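Local coordinates for DNA repair protein RecO (PDB 1W3S) that is probably involved in DNA repair and in recombination by the RecF pathway, and binds zinc, at residues I11-R16 against I24-T29; L34-R39 against A69-A74; F53-V58 against V75-L80; A96-A101 against H230-L235. All coordinates share one frame; numbering follows the deposited sequence.

Contact 1. Residues I11-R16 against I24-T29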
loop_
_atom_site.group_PDB
_atom_site.type_symbol
_atom_site.label_atom_id
_atom_site.label_comp_id
_atom_site.label_asym_id
_atom_site.label_seq_id
_atom_site.Cartn_x
_atom_site.Cartn_y
_atom_site.Cartn_z
ATOM N N ILE A 11 -12.619 2.665 -0.880
ATOM C CA ILE A 11 -12.442 1.269 -0.531
ATOM C C ILE A 11 -12.159 1.144 0.962
ATOM O O ILE A 11 -11.288 1.826 1.486
ATOM C CB ILE A 11 -11.312 0.678 -1.365
ATOM C CG1 ILE A 11 -11.735 0.611 -2.828
ATOM C CG2 ILE A 11 -10.890 -0.712 -0.851
ATOM C CD1 ILE A 11 -10.541 0.611 -3.785
ATOM N N VAL A 12 -12.910 0.261 1.618
ATOM C CA VAL A 12 -12.699 -0.076 3.018
ATOM C C VAL A 12 -11.350 -0.797 3.169
ATOM O O VAL A 12 -11.142 -1.848 2.578
ATOM C CB VAL A 12 -13.829 -1.001 3.562
ATOM C CG1 VAL A 12 -13.571 -1.374 5.011
ATOM C CG2 VAL A 12 -15.209 -0.351 3.406
ATOM N N ILE A 13 -10.437 -0.203 3.929
ATOM C CA ILE A 13 -9.125 -0.793 4.190
ATOM C C ILE A 13 -8.913 -1.155 5.656
ATOM O O ILE A 13 -7.866 -1.711 6.017
ATOM C CB ILE A 13 -8.000 0.142 3.717
ATOM C CG1 ILE A 13 -7.990 1.449 4.520
ATOM C CG2 ILE A 13 -8.120 0.387 2.212
ATOM C CD1 ILE A 13 -6.634 2.117 4.516
ATOM N N ARG A 14 -9.890 -0.829 6.495
ATOM C CA ARG A 14 -9.884 -1.247 7.890
ATOM C C ARG A 14 -11.314 -1.277 8.395
ATOM O O ARG A 14 -12.102 -0.386 8.101
ATOM C CB ARG A 14 -9.052 -0.292 8.732
ATOM C CG ARG A 14 -8.615 -0.861 10.071
ATOM C CD ARG A 14 -7.895 0.178 10.927
ATOM N NE ARG A 14 -6.597 -0.290 11.413
ATOM C CZ ARG A 14 -5.484 -0.378 10.667
ATOM N NH1 ARG A 14 -5.487 -0.033 9.376
ATOM N NH2 ARG A 14 -4.352 -0.823 11.223
ATOM N N ARG A 15 -11.634 -2.315 9.150
ATOM C CA ARG A 15 -12.990 -2.547 9.602
ATOM C C ARG A 15 -12.972 -3.262 10.937
ATOM O O ARG A 15 -12.357 -4.314 11.072
ATOM C CB ARG A 15 -13.753 -3.389 8.589
ATOM C CG ARG A 15 -15.209 -3.365 8.829
ATOM C CD ARG A 15 -16.013 -4.326 8.005
ATOM N NE ARG A 15 -16.903 -5.059 8.893
ATOM C CZ ARG A 15 -18.142 -5.390 8.629
ATOM N NH1 ARG A 15 -18.707 -5.073 7.493
ATOM N NH2 ARG A 15 -18.840 -6.045 9.528
ATOM N N ARG A 16 -13.658 -2.680 11.911
ATOM C CA ARG A 16 -13.794 -3.259 13.236
ATOM C C ARG A 16 -15.232 -3.074 13.680
ATOM O O ARG A 16 -15.730 -1.962 13.647
ATOM C CB ARG A 16 -12.874 -2.542 14.222
ATOM C CG ARG A 16 -12.740 -3.257 15.578
ATOM C CD ARG A 16 -12.220 -2.398 16.755
ATOM N NE ARG A 16 -11.692 -1.078 16.372
ATOM C CZ ARG A 16 -12.059 0.086 16.924
ATOM N NH1 ARG A 16 -12.959 0.131 17.914
ATOM N NH2 ARG A 16 -11.512 1.221 16.494
ATOM N N ILE A 24 -16.742 0.581 12.726
ATOM C CA ILE A 24 -15.757 1.648 12.550
ATOM C C ILE A 24 -14.876 1.274 11.373
ATOM O O ILE A 24 -14.228 0.223 11.367
ATOM C CB ILE A 24 -14.915 1.837 13.806
ATOM C CG1 ILE A 24 -15.834 2.083 15.005
ATOM C CG2 ILE A 24 -13.952 3.000 13.642
ATOM C CD1 ILE A 24 -15.098 2.230 16.306
ATOM N N VAL A 25 -14.848 2.150 10.380
ATOM C CA VAL A 25 -14.187 1.855 9.129
ATOM C C VAL A 25 -13.154 2.945 8.764
ATOM O O VAL A 25 -13.311 4.101 9.130
ATOM C CB VAL A 25 -15.260 1.629 8.037
ATOM C CG1 VAL A 25 -16.171 2.828 7.881
ATOM C CG2 VAL A 25 -14.622 1.295 6.729
ATOM N N THR A 26 -12.069 2.549 8.103
ATOM C CA THR A 26 -11.211 3.489 7.376
ATOM C C THR A 26 -11.397 3.273 5.879
ATOM O O THR A 26 -11.427 2.153 5.428
ATOM C CB THR A 26 -9.728 3.301 7.717
ATOM O OG1 THR A 26 -9.504 3.521 9.114
ATOM C CG2 THR A 26 -8.872 4.380 7.027
ATOM N N LEU A 27 -11.527 4.357 5.121
ATOM C CA LEU A 27 -11.637 4.304 3.669
ATOM C C LEU A 27 -10.505 5.062 3.013
ATOM O O LEU A 27 -10.036 6.058 3.545
ATOM C CB LEU A 27 -12.935 4.958 3.191
ATOM C CG LEU A 27 -14.317 4.400 3.530
ATOM C CD1 LEU A 27 -15.306 4.753 2.408
ATOM C CD2 LEU A 27 -14.297 2.936 3.708
ATOM N N LEU A 28 -10.078 4.584 1.853
ATOM C CA LEU A 28 -9.280 5.372 0.926
ATOM C C LEU A 28 -10.203 5.866 -0.184
ATOM O O LEU A 28 -10.940 5.085 -0.785
ATOM C CB LEU A 28 -8.154 4.540 0.332
ATOM C CG LEU A 28 -6.806 4.502 1.074
ATOM C CD1 LEU A 28 -6.890 4.891 2.555
ATOM C CD2 LEU A 28 -6.164 3.123 0.929
ATOM N N THR A 29 -10.196 7.175 -0.409
ATOM C CA THR A 29 -11.003 7.796 -1.462
ATOM C C THR A 29 -10.088 8.652 -2.322
ATOM O O THR A 29 -8.972 8.961 -1.918
ATOM C CB THR A 29 -12.072 8.709 -0.835
ATOM O OG1 THR A 29 -11.416 9.803 -0.186
ATOM C CG2 THR A 29 -12.844 7.985 0.281
#
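Ile11 and Leu28 are joined by a pair of main-chain hydrogen bonds, as are Arg16 and Ile24 at the far end, and these two pairs bound the antiparallel pairing of a beta hairpin. Between them the register slips by one residue: Ile13 and Arg14 both face Thr26, a classic beta bulge. Ile13 N donates to Thr26 O at 3.0 Å, whereas Thr26 N turns to Arg14 O at 2.9 Å, so bonding resumes on the far side of the extra residue.

Apolar packing occurs on both faces. Beside Leu27 and Val25, Val12 spreads its two methyls: CG1 meets Val25 CG2 at 3.3 Å, the side chains crossing at about a right angle, and CG2 meets Leu27 CD2 at 3.4 Å. With CG1 wedged between backbone N and carbonyl carbon (chi1 65°), Ile13 swings CD1 to 3.4 Å from Leu28 CD1. Were an alanine here, Leu28 would probably lose this cross-strand partner, leaving a gap beneath the bulge.

Of the long side chains, Arg16 runs alongside Ile24, its NH1 3.4 Å from CD1. Arg14 starts beside Thr26 but carries its guanidinium onward to salt bridges with Asp100 and Glu97. Helix 86-101 thus receives both the charge and the side of Ile13, helix 110-125 packs on Ile11 and Ile13 through Phe116, and strand 32-38 borders Ile24-Thr29.

Contact 2. Residues L34-R39 against A69-A74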
loop_
_atom_site.group_PDB
_atom_site.type_symbol
_atom_site.label_atom_id
_atom_site.label_comp_id
_atom_site.label_asym_id
_atom_site.label_seq_id
_atom_site.Cartn_x
_atom_site.Cartn_y
_atom_site.Cartn_z
ATOM N N LEU A 34 -10.423 8.512 4.919
ATOM C CA LEU A 34 -11.589 8.933 5.666
ATOM C C LEU A 34 -11.873 7.926 6.758
ATOM O O LEU A 34 -12.164 6.774 6.468
ATOM C CB LEU A 34 -12.816 9.039 4.748
ATOM C CG LEU A 34 -14.140 9.360 5.462
ATOM C CD1 LEU A 34 -14.125 10.773 6.057
ATOM C CD2 LEU A 34 -15.313 9.181 4.523
ATOM N N LYS A 35 -11.816 8.381 8.008
ATOM C CA LYS A 35 -12.221 7.585 9.166
ATOM C C LYS A 35 -13.718 7.836 9.451
ATOM O O LYS A 35 -14.166 8.981 9.509
ATOM C CB LYS A 35 -11.362 7.981 10.371
ATOM C CG LYS A 35 -10.607 6.847 11.047
ATOM C CD LYS A 35 -11.560 5.820 11.685
ATOM C CE LYS A 35 -10.953 5.153 12.930
ATOM N NZ LYS A 35 -10.731 6.124 14.039
ATOM N N ALA A 36 -14.489 6.775 9.642
ATOM C CA ALA A 36 -15.945 6.897 9.771
ATOM C C ALA A 36 -16.555 5.861 10.720
ATOM O O ALA A 36 -15.910 4.867 11.059
ATOM C CB ALA A 36 -16.586 6.791 8.392
ATOM N N ILE A 37 -17.798 6.110 11.143
ATOM C CA ILE A 37 -18.559 5.173 11.987
ATOM C C ILE A 37 -19.997 4.984 11.498
ATOM O O ILE A 37 -20.679 5.935 11.135
ATOM C CB ILE A 37 -18.531 5.593 13.496
ATOM C CG1 ILE A 37 -19.282 4.580 14.364
ATOM C CG2 ILE A 37 -19.105 6.989 13.724
ATOM C CD1 ILE A 37 -18.847 4.602 15.817
ATOM N N ALA A 38 -20.432 3.731 11.471
ATOM C CA ALA A 38 -21.806 3.386 11.158
ATOM C C ALA A 38 -22.456 2.797 12.412
ATOM O O ALA A 38 -22.138 1.682 12.809
ATOM C CB ALA A 38 -21.853 2.395 10.010
ATOM N N ARG A 39 -23.357 3.566 13.022
ATOM C CA ARG A 39 -24.052 3.188 14.260
ATOM C C ARG A 39 -25.005 2.017 14.070
ATOM O O ARG A 39 -25.400 1.695 12.945
ATOM C CB ARG A 39 -24.850 4.377 14.792
ATOM C CG ARG A 39 -24.000 5.571 15.193
ATOM C CD ARG A 39 -23.263 5.386 16.500
ATOM N NE ARG A 39 -22.190 6.371 16.674
ATOM C CZ ARG A 39 -21.479 6.514 17.795
ATOM N NH1 ARG A 39 -21.708 5.735 18.853
ATOM N NH2 ARG A 39 -20.523 7.435 17.860
ATOM N N ALA A 69 -16.701 11.039 11.588
ATOM C CA ALA A 69 -17.789 11.241 10.652
ATOM C C ALA A 69 -18.741 10.068 10.763
ATOM O O ALA A 69 -18.319 8.939 10.983
ATOM C CB ALA A 69 -17.259 11.365 9.252
ATOM N N SER A 70 -20.033 10.335 10.620
ATOM C CA SER A 70 -21.046 9.324 10.858
ATOM C C SER A 70 -21.698 8.911 9.550
ATOM O O SER A 70 -22.192 9.744 8.812
ATOM C CB SER A 70 -22.095 9.837 11.848
ATOM O OG SER A 70 -22.831 8.756 12.396
ATOM N N VAL A 71 -21.707 7.611 9.283
ATOM C CA VAL A 71 -22.242 7.073 8.039
ATOM C C VAL A 71 -23.776 7.077 8.067
ATOM O O VAL A 71 -24.401 6.409 8.888
ATOM C CB VAL A 71 -21.693 5.631 7.776
ATOM C CG1 VAL A 71 -22.351 5.001 6.575
ATOM C CG2 VAL A 71 -20.179 5.657 7.593
ATOM N N LYS A 72 -24.375 7.811 7.142
ATOM C CA LYS A 72 -25.824 7.948 7.103
ATOM C C LYS A 72 -26.470 7.064 6.061
ATOM O O LYS A 72 -27.540 6.512 6.299
ATOM C CB LYS A 72 -26.204 9.420 6.934
ATOM C CG LYS A 72 -25.890 10.232 8.186
ATOM C CD LYS A 72 -26.388 9.483 9.446
ATOM C CE LYS A 72 -26.309 10.303 10.696
ATOM N NZ LYS A 72 -27.250 9.760 11.718
ATOM N N GLN A 73 -25.830 6.917 4.911
ATOM C CA GLN A 73 -26.212 5.860 3.983
ATOM C C GLN A 73 -24.960 5.335 3.296
ATOM O O GLN A 73 -23.950 6.022 3.219
ATOM C CB GLN A 73 -27.310 6.321 2.998
ATOM C CG GLN A 73 -26.918 7.463 2.066
ATOM C CD GLN A 73 -28.115 8.342 1.650
ATOM O OE1 GLN A 73 -29.085 7.850 1.052
ATOM N NE2 GLN A 73 -28.034 9.646 1.960
ATOM N N ALA A 74 -25.027 4.086 2.855
ATOM C CA ALA A 74 -23.864 3.387 2.340
ATOM C C ALA A 74 -24.345 2.388 1.319
ATOM O O ALA A 74 -25.203 1.557 1.617
ATOM C CB ALA A 74 -23.137 2.693 3.457
#
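Ile37 grips Ala69-Val71 through both its backbone polar atoms. Its N donates to Ala69 O at 2.9 Å, with the donor nearly in line with the carbonyl, and its O accepts from Val71 N at 2.7 Å in an almost straight bond (179° at the hydrogen). The two bonds straddle Ser70, as expected where parallel strands pair.

Side-chain packing is sparse and made by small groups. Val71 leans toward the other strand. Its CB stands 3.9 Å from Ala38 CB, and, with CG1 anti to the backbone N (chi1 174°), CG2 falls opposite the carbonyl carbon and comes equally near Ala36 CB. The same CG2 lies 3.6 Å from Ile37 O, so a methyl also flanks that carbonyl. Ile37, in contrast, brings CG2 nearest this strand, 3.5 Å from Ala69 O, and leads the rest of its side chain off.

Five strands in the order 1-2-3-5-4, the first pairing with the last, match the OB fold assigned to this N-terminal family, and this is the one parallel pairing in its order. The short axes diverge by 55°, consistent with the bonding being confined to Ile37 and its two partners.

Outward, Ala36 and Ala38 are held by backbone bonds to Val25 and Ile23 of strand 23-29, while Ser70 and Lys72 bond to Tyr61 and Gln59 of strand 55-61. Beyond, Ile37 CD1 rests over one face of the Arg39 guanidinium.

Contact 3. Residues F53-V58 against V75-L80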
loop_
_atom_site.group_PDB
_atom_site.type_symbol
_atom_site.label_atom_id
_atom_site.label_comp_id
_atom_site.label_asym_id
_atom_site.label_seq_id
_atom_site.Cartn_x
_atom_site.Cartn_y
_atom_site.Cartn_z
ATOM N N PHE A 53 -12.269 -4.270 1.896
ATOM C CA PHE A 53 -11.886 -4.211 0.480
ATOM C C PHE A 53 -13.033 -3.963 -0.489
ATOM O O PHE A 53 -12.835 -4.079 -1.687
ATOM C CB PHE A 53 -11.140 -5.477 0.022
ATOM C CG PHE A 53 -10.074 -5.952 0.962
ATOM C CD1 PHE A 53 -9.143 -5.071 1.497
ATOM C CD2 PHE A 53 -9.979 -7.296 1.286
ATOM C CE1 PHE A 53 -8.142 -5.530 2.363
ATOM C CE2 PHE A 53 -8.974 -7.768 2.144
ATOM C CZ PHE A 53 -8.070 -6.890 2.688
ATOM N N HIS A 54 -14.224 -3.638 0.004
ATOM C CA HIS A 54 -15.337 -3.283 -0.870
ATOM C C HIS A 54 -15.180 -1.857 -1.334
ATOM O O HIS A 54 -14.781 -1.007 -0.559
ATOM C CB HIS A 54 -16.669 -3.447 -0.146
ATOM C CG HIS A 54 -17.157 -4.860 -0.105
ATOM N ND1 HIS A 54 -18.465 -5.188 0.165
ATOM C CD2 HIS A 54 -16.515 -6.029 -0.330
ATOM C CE1 HIS A 54 -18.609 -6.499 0.110
ATOM N NE2 HIS A 54 -17.438 -7.034 -0.183
ATOM N N HIS A 55 -15.473 -1.596 -2.604
ATOM C CA HIS A 55 -15.559 -0.228 -3.073
ATOM C C HIS A 55 -16.976 0.237 -2.800
ATOM O O HIS A 55 -17.940 -0.354 -3.261
ATOM C CB HIS A 55 -15.203 -0.077 -4.551
ATOM C CG HIS A 55 -15.210 1.349 -5.014
ATOM N ND1 HIS A 55 -14.060 2.084 -5.219
ATOM C CD2 HIS A 55 -16.240 2.193 -5.260
ATOM C CE1 HIS A 55 -14.384 3.311 -5.590
ATOM N NE2 HIS A 55 -15.700 3.401 -5.628
ATOM N N VAL A 56 -17.083 1.330 -2.064
ATOM C CA VAL A 56 -18.319 1.697 -1.395
ATOM C C VAL A 56 -18.619 3.182 -1.623
ATOM O O VAL A 56 -17.702 3.984 -1.769
ATOM C CB VAL A 56 -18.185 1.322 0.117
ATOM C CG1 VAL A 56 -18.370 2.520 1.038
ATOM C CG2 VAL A 56 -19.099 0.178 0.464
ATOM N N GLY A 57 -19.905 3.519 -1.700
ATOM C CA GLY A 57 -20.361 4.917 -1.752
ATOM C C GLY A 57 -21.077 5.290 -0.464
ATOM O O GLY A 57 -22.028 4.617 -0.061
ATOM N N VAL A 58 -20.603 6.335 0.207
ATOM C CA VAL A 58 -21.190 6.744 1.489
ATOM C C VAL A 58 -21.595 8.215 1.561
ATOM O O VAL A 58 -20.960 9.095 0.963
ATOM C CB VAL A 58 -20.263 6.478 2.704
ATOM C CG1 VAL A 58 -19.996 5.014 2.855
ATOM C CG2 VAL A 58 -18.959 7.264 2.611
ATOM N N VAL A 75 -23.796 2.490 0.113
ATOM C CA VAL A 75 -24.183 1.637 -1.003
ATOM C C VAL A 75 -22.928 0.935 -1.557
ATOM O O VAL A 75 -21.880 1.560 -1.722
ATOM C CB VAL A 75 -24.952 2.470 -2.101
ATOM C CG1 VAL A 75 -24.030 3.360 -2.906
ATOM C CG2 VAL A 75 -25.699 1.566 -3.026
ATOM N N LEU A 76 -23.037 -0.369 -1.805
ATOM C CA LEU A 76 -21.953 -1.160 -2.406
ATOM C C LEU A 76 -21.825 -0.837 -3.897
ATOM O O LEU A 76 -22.740 -1.135 -4.671
ATOM C CB LEU A 76 -22.211 -2.673 -2.218
ATOM C CG LEU A 76 -21.338 -3.657 -3.033
ATOM C CD1 LEU A 76 -19.863 -3.573 -2.660
ATOM C CD2 LEU A 76 -21.836 -5.084 -2.866
ATOM N N GLU A 77 -20.696 -0.250 -4.298
ATOM C CA GLU A 77 -20.450 0.097 -5.709
ATOM C C GLU A 77 -19.664 -0.965 -6.512
ATOM O O GLU A 77 -19.683 -0.963 -7.744
ATOM C CB GLU A 77 -19.723 1.436 -5.793
ATOM C CG GLU A 77 -20.622 2.632 -5.502
ATOM C CD GLU A 77 -19.866 3.945 -5.461
ATOM O OE1 GLU A 77 -18.633 3.933 -5.675
ATOM O OE2 GLU A 77 -20.502 5.004 -5.217
ATOM N N GLY A 78 -18.981 -1.869 -5.819
ATOM C CA GLY A 78 -18.134 -2.870 -6.476
ATOM C C GLY A 78 -17.422 -3.753 -5.466
ATOM O O GLY A 78 -17.041 -3.290 -4.387
ATOM N N ALA A 79 -17.249 -5.024 -5.809
ATOM C CA ALA A 79 -16.512 -5.963 -4.968
ATOM C C ALA A 79 -15.680 -6.959 -5.778
ATOM O O ALA A 79 -15.957 -7.214 -6.948
ATOM C CB ALA A 79 -17.483 -6.718 -4.049
ATOM N N LEU A 80 -14.657 -7.514 -5.124
ATOM C CA LEU A 80 -13.769 -8.520 -5.709
ATOM C C LEU A 80 -13.908 -9.810 -4.901
ATOM O O LEU A 80 -13.172 -10.021 -3.947
ATOM C CB LEU A 80 -12.317 -8.009 -5.714
ATOM C CG LEU A 80 -12.087 -6.755 -6.579
ATOM C CD1 LEU A 80 -10.830 -6.001 -6.166
ATOM C CD2 LEU A 80 -12.026 -7.105 -8.052
HETATM O O HOH W 1 -14.144 -6.453 -2.574
#
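The imidazole of His54 carries Ala79 CB over one face, 4.1 Å from the ring centroid and 21° off its normal, a CH-pi contact displaced toward the rim. Leu76 CD1 reaches the same ring obliquely, 3.5 Å from ND1. The His55 ring is met differently: Glu77 OE1 sits at its edge and in its plane, 3.0 Å from NE2, with ring and carboxylate only 26° from coplanar.

These rings decorate a beta hairpin of the OB-type N-terminal domain, strands 55-61 and 69-78, and mark the end where it frays into loop. There a classic beta bulge brings Glu77 and Gly78 both opposite His55. His55 O accepts from Glu77 N at 2.9 Å and more weakly from Gly78 N, while His55 N donates to Gly78 O. Further along, the Gly57-Val75 pair is regular, bonded in both directions.

The bulge shapes what follows. Displaced from the regular register, Glu77 points toward its neighbour, CG anti to its own carbonyl carbon (chi1 -74°), and lays its carboxylate along Gly57, with OE2 3.5 Å from Gly57 CA; OE1 also takes a weak hydrogen bond from Ser9 OG. His55 itself also touches Ser9 and Ile11 of the next strand.

With a serine in place of His54, Ala79 CB and Leu76 CD1 would probably lose the aromatic surface they share, leaving a gap at the frayed end. Beyond the strands one water closes the pairing, donating to Phe53 O at 2.9 Å and accepting from Leu80 N at 2.8 Å.

Contact 4. Residues A96-A101 against H230-L235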
loop_
_atom_site.group_PDB
_atom_site.type_symbol
_atom_site.label_atom_id
_atom_site.label_comp_id
_atom_site.label_asym_id
_atom_site.label_seq_id
_atom_site.Cartn_x
_atom_site.Cartn_y
_atom_site.Cartn_z
ATOM N N ALA A 96 -3.636 -2.915 1.973
ATOM C CA ALA A 96 -4.465 -2.000 2.767
ATOM C C ALA A 96 -3.655 -1.401 3.918
ATOM O O ALA A 96 -3.598 -0.172 4.088
ATOM C CB ALA A 96 -5.691 -2.709 3.304
ATOM N N GLU A 97 -3.033 -2.281 4.703
ATOM C CA GLU A 97 -2.210 -1.868 5.838
ATOM C C GLU A 97 -1.044 -1.003 5.393
ATOM O O GLU A 97 -0.670 -0.060 6.073
ATOM C CB GLU A 97 -1.709 -3.092 6.603
ATOM C CG GLU A 97 -2.810 -3.794 7.402
ATOM C CD GLU A 97 -3.296 -3.005 8.620
ATOM O OE1 GLU A 97 -2.535 -2.164 9.158
ATOM O OE2 GLU A 97 -4.445 -3.234 9.051
ATOM N N PHE A 98 -0.486 -1.319 4.237
ATOM C CA PHE A 98 0.580 -0.520 3.655
ATOM C C PHE A 98 0.125 0.887 3.299
ATOM O O PHE A 98 0.802 1.860 3.611
ATOM C CB PHE A 98 1.106 -1.215 2.405
ATOM C CG PHE A 98 2.304 -0.561 1.816
ATOM C CD1 PHE A 98 3.498 -0.529 2.514
ATOM C CD2 PHE A 98 2.247 0.027 0.568
ATOM C CE1 PHE A 98 4.616 0.068 1.970
ATOM C CE2 PHE A 98 3.366 0.626 0.028
ATOM C CZ PHE A 98 4.546 0.641 0.730
ATOM N N ALA A 99 -1.014 0.985 2.622
ATOM C CA ALA A 99 -1.616 2.274 2.281
ATOM C C ALA A 99 -1.932 3.098 3.526
ATOM O O ALA A 99 -1.688 4.292 3.551
ATOM C CB ALA A 99 -2.885 2.073 1.450
ATOM N N ASP A 100 -2.478 2.461 4.554
ATOM C CA ASP A 100 -2.829 3.169 5.778
ATOM C C ASP A 100 -1.610 3.802 6.439
ATOM O O ASP A 100 -1.665 4.954 6.854
ATOM C CB ASP A 100 -3.523 2.228 6.754
ATOM C CG ASP A 100 -4.291 2.965 7.835
ATOM O OD1 ASP A 100 -4.862 4.044 7.568
ATOM O OD2 ASP A 100 -4.385 2.524 8.995
ATOM N N ALA A 101 -0.512 3.050 6.510
ATOM C CA ALA A 101 0.723 3.481 7.185
ATOM C C ALA A 101 1.464 4.541 6.390
ATOM O O ALA A 101 1.871 5.572 6.932
ATOM C CB ALA A 101 1.627 2.293 7.412
ATOM N N HIS A 230 4.205 -1.905 11.936
ATOM C CA HIS A 230 4.361 -3.075 12.821
ATOM C C HIS A 230 3.247 -4.012 12.357
ATOM O O HIS A 230 3.498 -5.188 12.064
ATOM C CB HIS A 230 4.287 -2.753 14.338
ATOM C CG HIS A 230 4.435 -3.955 15.240
ATOM N ND1 HIS A 230 4.330 -3.867 16.614
ATOM C CD2 HIS A 230 4.668 -5.263 14.968
ATOM C CE1 HIS A 230 4.495 -5.066 17.148
ATOM N NE2 HIS A 230 4.700 -5.932 16.171
ATOM N N SER A 231 2.031 -3.469 12.242
ATOM C CA SER A 231 0.909 -4.196 11.640
ATOM C C SER A 231 1.309 -4.699 10.258
ATOM O O SER A 231 1.136 -5.868 9.947
ATOM C CB SER A 231 -0.334 -3.300 11.517
ATOM O OG SER A 231 -0.906 -3.011 12.777
ATOM N N TRP A 232 1.857 -3.801 9.446
ATOM C CA TRP A 232 2.268 -4.115 8.079
ATOM C C TRP A 232 3.440 -5.110 8.026
ATOM O O TRP A 232 3.356 -6.130 7.335
ATOM C CB TRP A 232 2.642 -2.823 7.348
ATOM C CG TRP A 232 3.203 -3.058 6.011
ATOM C CD1 TRP A 232 2.512 -3.354 4.883
ATOM C CD2 TRP A 232 4.583 -3.042 5.646
ATOM N NE1 TRP A 232 3.374 -3.520 3.825
ATOM C CE2 TRP A 232 4.656 -3.334 4.268
ATOM C CE3 TRP A 232 5.775 -2.807 6.344
ATOM C CZ2 TRP A 232 5.864 -3.391 3.577
ATOM C CZ3 TRP A 232 6.968 -2.858 5.661
ATOM C CH2 TRP A 232 7.007 -3.150 4.289
ATOM N N ARG A 233 4.523 -4.789 8.741
ATOM C CA ARG A 233 5.672 -5.691 8.925
ATOM C C ARG A 233 5.228 -7.143 9.159
ATOM O O ARG A 233 5.764 -8.066 8.546
ATOM C CB ARG A 233 6.519 -5.236 10.126
ATOM C CG ARG A 233 7.595 -4.162 9.857
ATOM C CD ARG A 233 8.139 -3.530 11.155
ATOM N NE ARG A 233 9.602 -3.447 11.256
ATOM C CZ ARG A 233 10.438 -4.497 11.326
ATOM N NH1 ARG A 233 9.984 -5.750 11.261
ATOM N NH2 ARG A 233 11.751 -4.299 11.436
ATOM N N GLN A 234 4.236 -7.329 10.029
ATOM C CA GLN A 234 3.729 -8.669 10.378
ATOM C C GLN A 234 3.035 -9.442 9.238
ATOM O O GLN A 234 2.816 -10.651 9.352
ATOM C CB GLN A 234 2.778 -8.571 11.574
ATOM C CG GLN A 234 3.477 -8.308 12.893
ATOM C CD GLN A 234 2.551 -8.491 14.082
ATOM O OE1 GLN A 234 3.002 -8.865 15.176
ATOM N NE2 GLN A 234 1.249 -8.235 13.876
ATOM N N LEU A 235 2.676 -8.752 8.158
ATOM C CA LEU A 235 2.001 -9.386 7.025
ATOM C C LEU A 235 2.929 -9.626 5.841
ATOM O O LEU A 235 2.536 -10.297 4.881
ATOM C CB LEU A 235 0.800 -8.542 6.590
ATOM C CG LEU A 235 -0.258 -8.318 7.672
ATOM C CD1 LEU A 235 -1.237 -7.248 7.238
ATOM C CD2 LEU A 235 -0.989 -9.618 8.016
#
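Phe98 and Trp232 form the dense half of a contact in which helix 86-101 receives the chain segment that follows helix 211-225, within the helical part of the C-terminal domain. The rings are neither stacked nor edge-to-face: the Phe98 ring and the five-membered ring of Trp232 are inclined by 39°, their centroids 4.9 Å apart. Phe98 CD1 does the touching, lying over one face of the indole toward its rim, and 3.5 Å from Trp232 CE2. Phe98 CB adds to the cover at the pyrrole end, 3.6 Å from CD1 of Trp232. Both side chains point the same way, each with CG trans to its main-chain nitrogen (chi1 -173° and 174°), which lets them run side by side into the interior. There Val222 of helix 211-225 touches both rings, and Leu140 and Leu141 of helix 129-143 close on Phe98.

One residue earlier on the helix, Glu97 faces the looser side. Its chain is bent at chi2, and CG meets Leu235 CD1 at 3.8 Å, while the carboxylate passes Ser231, an exposed residue that offers it a CB and no hydrogen bond. The real partner of the carboxylate is Arg14 of strand 5-17, in a salt bridge to OE1, so a buried acid is likely to be compensated from the other domain and not by the segment it packs against. Asp100, a turn on, takes the same arginine and Lys33, and does not meet 230-235. At the loose border the nearest approach to the serine is made by Glu97 OE1, 3.4 Å from Ser231 CB.

Overall arrangement
Contacts 1, 2 and 3 are pairings within one closed sheet, and together they show how an OB-type barrel is assembled from strands that are neighbours in the sheet, not always in the chain. Contacts 1 and 2 have centres about 10 Å apart and share backbone bonds between strands 23-29 and 32-38; contacts 1 and 3 are similarly joined, by Val12 to Phe53 and His54. Contacts 2 and 3 use the same strand, 69-78, with centres about 14 Å apart. Contact 4 lies in the helical domain, about 13 Å from contact 1 between centres, and the salt bridges of Arg14 join them. The zinc site of Cys153, Cys156, Cys173 and Cys176 lies away from all four.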